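Side-chain contacts in putative nucleoprotein (Infectious salmon anemia virus, PDB 4EWC), which encapsidates the negative-strand viral RNA, protecting it from nucleases and forming the ribonucleoprotein that serves as template for transcription and replication: residues D418-K421 with I422-A426; I391-I394 with S395-M398. All blocks are in the same frame, centred on the assembly; numbering follows the deposited sequence.

Contact 1: residues D418-K421 with I422-A426; sequences DACK and ICREA
R424 folds its side chain back along the helix over C420, one turn earlier. Its CB starts 3.7 Å from C420 O, the carbonyl oxygen that also accepts the R424 backbone N-H. With CG anti to its own carbonyl carbon (chi1 -59°), the chain sets out toward the N-terminal end of the helix, and R424 CG passes 3.3 Å from C420 O. From CG to NE the chain is extended, CD lying farther from that oxygen, and the turn at the guanidinium brings CZ to 3.8 Å from C420 CB. One face of the flat group thus rests on this methylene, which R424 NH1 and NH2 approach equally closely; NH2 meets C420 CB at 3.6 Å. Although NH1 is also near C420 O, its angle is too poor for a hydrogen bond. Beyond the helix, NH2 makes a weak hydrogen bond to V497 O, and NE has a long, weak ion pair with E575.

The backbone beneath is regular: R424 N donates to C420 O at 2.8 Å, and I422, C423 and E425 bond in the same i to i-4 fashion to D418, A419 and K421. K421, exposed, runs its extended chain to a long salt bridge from NZ to D418 OD1, 3.8 Å away, while D418 OD2 is hydrogen-bonded to D411 N. C423 points SG back along its own turn, 3.3 Å from A419 O. A419, C420 and C423 also touch M449 of helix 438-449, whereas I422 turns to helix 394-402. The arrangement is that of an amphipathic alpha-helix, 417-425, within the C-terminal region of an orthomyxovirus nucleoprotein.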
ATOM      1  N   ASP A 418      -8.094  23.986   3.030  1.00 41.42           N
ATOM      2  CA  ASP A 418      -8.174  24.876   4.150  1.00 41.95           C
ATOM      3  C   ASP A 418      -7.944  24.120   5.435  1.00 44.03           C
ATOM      4  O   ASP A 418      -7.303  24.630   6.355  1.00 52.28           O
ATOM      5  CB  ASP A 418      -9.504  25.638   4.161  1.00 42.61           C
ATOM      6  CG  ASP A 418      -9.678  26.511   2.928  1.00 47.17           C
ATOM      7  OD1 ASP A 418      -8.660  26.883   2.304  1.00 49.43           O
ATOM      8  OD2 ASP A 418     -10.832  26.819   2.567  1.00 49.58           O
ATOM      9  N   ALA A 419      -8.441  22.899   5.514  1.00 43.04           N
ATOM     10  CA  ALA A 419      -8.143  22.063   6.684  1.00 44.41           C
ATOM     11  C   ALA A 419      -6.640  21.856   6.845  1.00 46.23           C
ATOM     12  O   ALA A 419      -6.134  21.949   7.949  1.00 47.43           O
ATOM     13  CB  ALA A 419      -8.871  20.738   6.629  1.00 39.29           C
ATOM     14  N   CYS A 420      -5.922  21.594   5.757  1.00 45.41           N
ATOM     15  CA  CYS A 420      -4.477  21.421   5.887  1.00 48.50           C
ATOM     16  C   CYS A 420      -3.751  22.740   6.273  1.00 51.95           C
ATOM     17  O   CYS A 420      -2.775  22.720   7.033  1.00 51.33           O
ATOM     18  CB  CYS A 420      -3.862  20.777   4.649  1.00 42.90           C
ATOM     19  SG  CYS A 420      -4.471  19.084   4.271  1.00 51.45           S
ATOM     20  N   LYS A 421      -4.235  23.872   5.771  1.00 46.31           N
ATOM     21  CA  LYS A 421      -3.670  25.170   6.121  1.00 48.75           C
ATOM     22  C   LYS A 421      -3.763  25.427   7.601  1.00 51.30           C
ATOM     23  O   LYS A 421      -2.832  25.965   8.200  1.00 54.31           O
ATOM     24  CB  LYS A 421      -4.375  26.298   5.397  1.00 49.78           C
ATOM     25  CG  LYS A 421      -3.918  26.503   3.970  1.00 56.11           C
ATOM     26  CD  LYS A 421      -4.749  27.589   3.326  1.00 64.19           C
ATOM     27  CE  LYS A 421      -4.572  27.636   1.818  1.00 67.68           C
ATOM     28  NZ  LYS A 421      -5.496  28.656   1.241  1.00 66.82           N
ATOM     29  N   ILE A 422      -4.884  25.047   8.203  1.00 48.02           N
ATOM     30  CA  ILE A 422      -5.031  25.203   9.647  1.00 47.64           C
ATOM     31  C   ILE A 422      -4.113  24.224  10.378  1.00 52.76           C
ATOM     32  O   ILE A 422      -3.474  24.582  11.377  1.00 50.11           O
ATOM     33  CB  ILE A 422      -6.490  25.030  10.088  1.00 44.08           C
ATOM     34  CG1 ILE A 422      -7.302  26.236   9.635  1.00 44.31           C
ATOM     35  CG2 ILE A 422      -6.594  24.861  11.612  1.00 41.15           C
ATOM     36  CD1 ILE A 422      -8.768  26.076   9.845  1.00 43.45           C
ATOM     37  N   CYS A 423      -4.038  23.000   9.852  1.00 49.37           N
ATOM     38  CA  CYS A 423      -3.167  21.966  10.404  1.00 45.76           C
ATOM     39  C   CYS A 423      -1.724  22.417  10.486  1.00 51.35           C
ATOM     40  O   CYS A 423      -1.111  22.327  11.547  1.00 54.24           O
ATOM     41  CB  CYS A 423      -3.230  20.686   9.568  1.00 52.57           C
ATOM     42  SG  CYS A 423      -4.706  19.653   9.816  1.00 55.00           S
ATOM     43  N   ARG A 424      -1.175  22.873   9.366  1.00 49.25           N
ATOM     44  CA  ARG A 424       0.210  23.327   9.351  1.00 51.06           C
ATOM     45  C   ARG A 424       0.433  24.500  10.316  1.00 55.07           C
ATOM     46  O   ARG A 424       1.473  24.579  10.980  1.00 51.57           O
ATOM     47  CB  ARG A 424       0.653  23.691   7.933  1.00 51.22           C
ATOM     48  CG  ARG A 424       0.541  22.553   6.943  1.00 52.45           C
ATOM     49  CD  ARG A 424       1.114  22.903   5.583  1.00 52.66           C
ATOM     50  NE  ARG A 424       0.691  21.929   4.592  1.00 62.75           N
ATOM     51  CZ  ARG A 424      -0.400  22.058   3.842  1.00 68.17           C
ATOM     52  NH1 ARG A 424      -1.170  23.135   3.956  1.00 60.56           N
ATOM     53  NH2 ARG A 424      -0.720  21.110   2.963  1.00 69.82           N
ATOM     54  N   GLU A 425      -0.561  25.383  10.419  1.00 56.54           N
ATOM     55  CA  GLU A 425      -0.436  26.608  11.216  1.00 54.55           C
ATOM     56  C   GLU A 425      -0.456  26.394  12.730  1.00 55.87           C
ATOM     57  O   GLU A 425       0.476  26.796  13.427  1.00 64.49           O
ATOM     58  CB  GLU A 425      -1.508  27.628  10.823  1.00 56.03           C
ATOM     59  CG  GLU A 425      -1.159  29.084  11.167  1.00 63.94           C
ATOM     60  CD  GLU A 425      -1.266  29.436  12.663  1.00 65.01           C
ATOM     61  OE1 GLU A 425      -2.171  28.901  13.362  1.00 59.82           O
ATOM     62  OE2 GLU A 425      -0.449  30.268  13.130  1.00 61.80           O
ATOM     63  N   ALA A 426      -1.523  25.792  13.248  1.00 57.35           N
ATOM     64  CA  ALA A 426      -1.638  25.604  14.689  1.00 54.38           C
ATOM     65  C   ALA A 426      -0.607  24.606  15.222  1.00 58.63           C
ATOM     66  O   ALA A 426       0.032  23.858  14.473  1.00 53.37           O
ATOM     67  CB  ALA A 426      -3.040  25.183  15.083  1.00 50.64           C
TER

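Contact 2: residues I391-I394 with S395-M398; sequences IPPI and SSLM
P392 and L397 make an apolar contact where the loop enters helix 394-402. Their side chains run at a slant to each other, and the ring atom P392 CG lies 3.9 Å from L397 CD1 and a little farther from CD2. L397 reaches back over the loop because its CG stands anti to the backbone N (chi1 -161°). I391 adds a looser touch, its CB 4.4 Å from L397 CD2.

The next proline meets the helix along another line: P393 CB is 3.7 Å from S396 OG, and S396 CB sits against the carbonyl oxygen of P393. From the next residue, I394, the CG2 branch meets the selenium of M398, a selenomethionine one turn further along, at 4.1 Å. The first two torsions of M398 (chi1 -81°, chi2 167°) bring SE beside I394 CG2, and the bend at chi3 turns only CE.

These contacts are set by the first turn of the helix. P393 holds the N-cap position, and its carbonyl oxygen receives L397 N at 2.9 Å; I394 O receives M398 N in the same way.

Farther out, S395 OG is hydrogen-bonded to M171 O, tying this turn to the end of helix 168-171. F155 of helix 142-162 covers I394, L397 and M398, while L428 lies against P393, S395 and S396. All eight residues are buried. The whole is a proline-rich entry to an alpha-helix, with proline at the N-cap, packed among helices 142-162, 174-188 and 417-425.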
ATOM      1  N   ILE A 391     -12.463  19.023   7.856  1.00 40.17           N
ATOM      2  CA  ILE A 391     -11.995  19.996   8.825  1.00 38.91           C
ATOM      3  C   ILE A 391     -10.787  19.480   9.562  1.00 38.53           C
ATOM      4  O   ILE A 391     -10.640  18.269   9.747  1.00 45.83           O
ATOM      5  CB  ILE A 391     -13.082  20.415   9.856  1.00 38.38           C
ATOM      6  CG1 ILE A 391     -13.609  19.193  10.623  1.00 34.87           C
ATOM      7  CG2 ILE A 391     -14.158  21.264   9.193  1.00 33.73           C
ATOM      8  CD1 ILE A 391     -14.574  19.548  11.760  1.00 34.94           C
ATOM      9  N   PRO A 392      -9.912  20.403  10.002  1.00 44.10           N
ATOM     10  CA  PRO A 392      -8.755  20.057  10.849  1.00 44.39           C
ATOM     11  C   PRO A 392      -9.237  19.552  12.195  1.00 38.82           C
ATOM     12  O   PRO A 392     -10.426  19.676  12.492  1.00 43.36           O
ATOM     13  CB  PRO A 392      -8.062  21.415  11.033  1.00 45.54           C
ATOM     14  CG  PRO A 392      -9.184  22.425  10.915  1.00 39.39           C
ATOM     15  CD  PRO A 392     -10.046  21.869   9.833  1.00 42.33           C
ATOM     16  N   PRO A 393      -8.351  18.976  12.993  1.00 36.57           N
ATOM     17  CA  PRO A 393      -8.697  18.626  14.376  1.00 39.02           C
ATOM     18  C   PRO A 393      -9.341  19.786  15.138  1.00 42.21           C
ATOM     19  O   PRO A 393      -8.957  20.956  14.974  1.00 43.70           O
ATOM     20  CB  PRO A 393      -7.340  18.306  15.006  1.00 39.72           C
ATOM     21  CG  PRO A 393      -6.562  17.743  13.861  1.00 46.98           C
ATOM     22  CD  PRO A 393      -7.053  18.432  12.591  1.00 43.22           C
ATOM     23  N   ILE A 394     -10.309  19.433  15.978  1.00 39.84           N
ATOM     24  CA  ILE A 394     -11.091  20.376  16.757  1.00 40.13           C
ATOM     25  C   ILE A 394     -10.223  21.380  17.502  1.00 42.99           C
ATOM     26  O   ILE A 394     -10.362  22.588  17.317  1.00 37.93           O
ATOM     27  CB  ILE A 394     -12.029  19.621  17.737  1.00 40.27           C
ATOM     28  CG1 ILE A 394     -13.046  18.810  16.944  1.00 37.33           C
ATOM     29  CG2 ILE A 394     -12.744  20.589  18.665  1.00 38.55           C
ATOM     30  CD1 ILE A 394     -13.863  19.661  15.972  1.00 36.58           C
ATOM     31  N   SER A 395      -9.317  20.865  18.326  1.00 43.26           N
ATOM     32  CA  SER A 395      -8.380  21.706  19.082  1.00 42.91           C
ATOM     33  C   SER A 395      -7.614  22.657  18.187  1.00 47.59           C
ATOM     34  O   SER A 395      -7.539  23.858  18.469  1.00 49.13           O
ATOM     35  CB  SER A 395      -7.409  20.859  19.900  1.00 41.72           C
ATOM     36  OG  SER A 395      -8.049  20.359  21.054  1.00 46.32           O
ATOM     37  N   SER A 396      -7.057  22.116  17.107  1.00 45.15           N
ATOM     38  CA  SER A 396      -6.348  22.925  16.120  1.00 46.50           C
ATOM     39  C   SER A 396      -7.233  24.076  15.676  1.00 46.51           C
ATOM     40  O   SER A 396      -6.807  25.223  15.619  1.00 44.94           O
ATOM     41  CB  SER A 396      -5.944  22.074  14.919  1.00 45.28           C
ATOM     42  OG  SER A 396      -4.933  21.139  15.279  1.00 55.21           O
ATOM     43  N   LEU A 397      -8.485  23.748  15.387  1.00 46.68           N
ATOM     44  CA  LEU A 397      -9.459  24.718  14.901  1.00 44.12           C
ATOM     45  C   LEU A 397      -9.725  25.817  15.953  1.00 50.14           C
ATOM     46  O   LEU A 397      -9.718  27.000  15.631  1.00 49.52           O
ATOM     47  CB  LEU A 397     -10.738  23.985  14.507  1.00 42.28           C
ATOM     48  CG  LEU A 397     -11.802  24.576  13.577  1.00 47.25           C
ATOM     49  CD1 LEU A 397     -11.201  25.408  12.471  1.00 44.76           C
ATOM     50  CD2 LEU A 397     -12.647  23.454  12.976  1.00 37.51           C
HETATM   51  N   MSE A 398      -9.898  25.417  17.206  1.00 50.39           N
HETATM   52  CA  MSE A 398     -10.102  26.366  18.283  1.00 44.07           C
HETATM   53  C   MSE A 398      -8.898  27.254  18.454  1.00 45.36           C
HETATM   54  O   MSE A 398      -9.060  28.479  18.608  1.00 44.91           O
HETATM   55  CB  MSE A 398     -10.393  25.597  19.563  1.00 20.00           C
HETATM   56  CG  MSE A 398     -11.859  25.182  19.609  1.00 20.00           C
HETATM   57 SE   MSE A 398     -12.147  23.856  21.031  1.00 20.00          SE
HETATM   58  CE  MSE A 398     -12.957  25.040  22.372  1.00 20.00           C
TER

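How the contacts relate
In sequence, contact 2 comes first and contact 1 follows on the next helix; the two helices are 394-402 and 417-425, and the centres of the contacts are about 9 Å apart. They meet directly through apolar side chains. I422 of contact 1 spans both parts of contact 2: its CG2 lies 3.6 Å from P392 CG, and its CD1 is equally close to L397 CD1. A419, one turn earlier, brings its CB to 3.5 Å from P392 N. P392 and L397 thus present one apolar surface to A419 and I422, while R424 and K421 are directed to other sides of helix 417-425. Both contacts belong to the C-terminal region of the orthomyxovirus nucleoprotein.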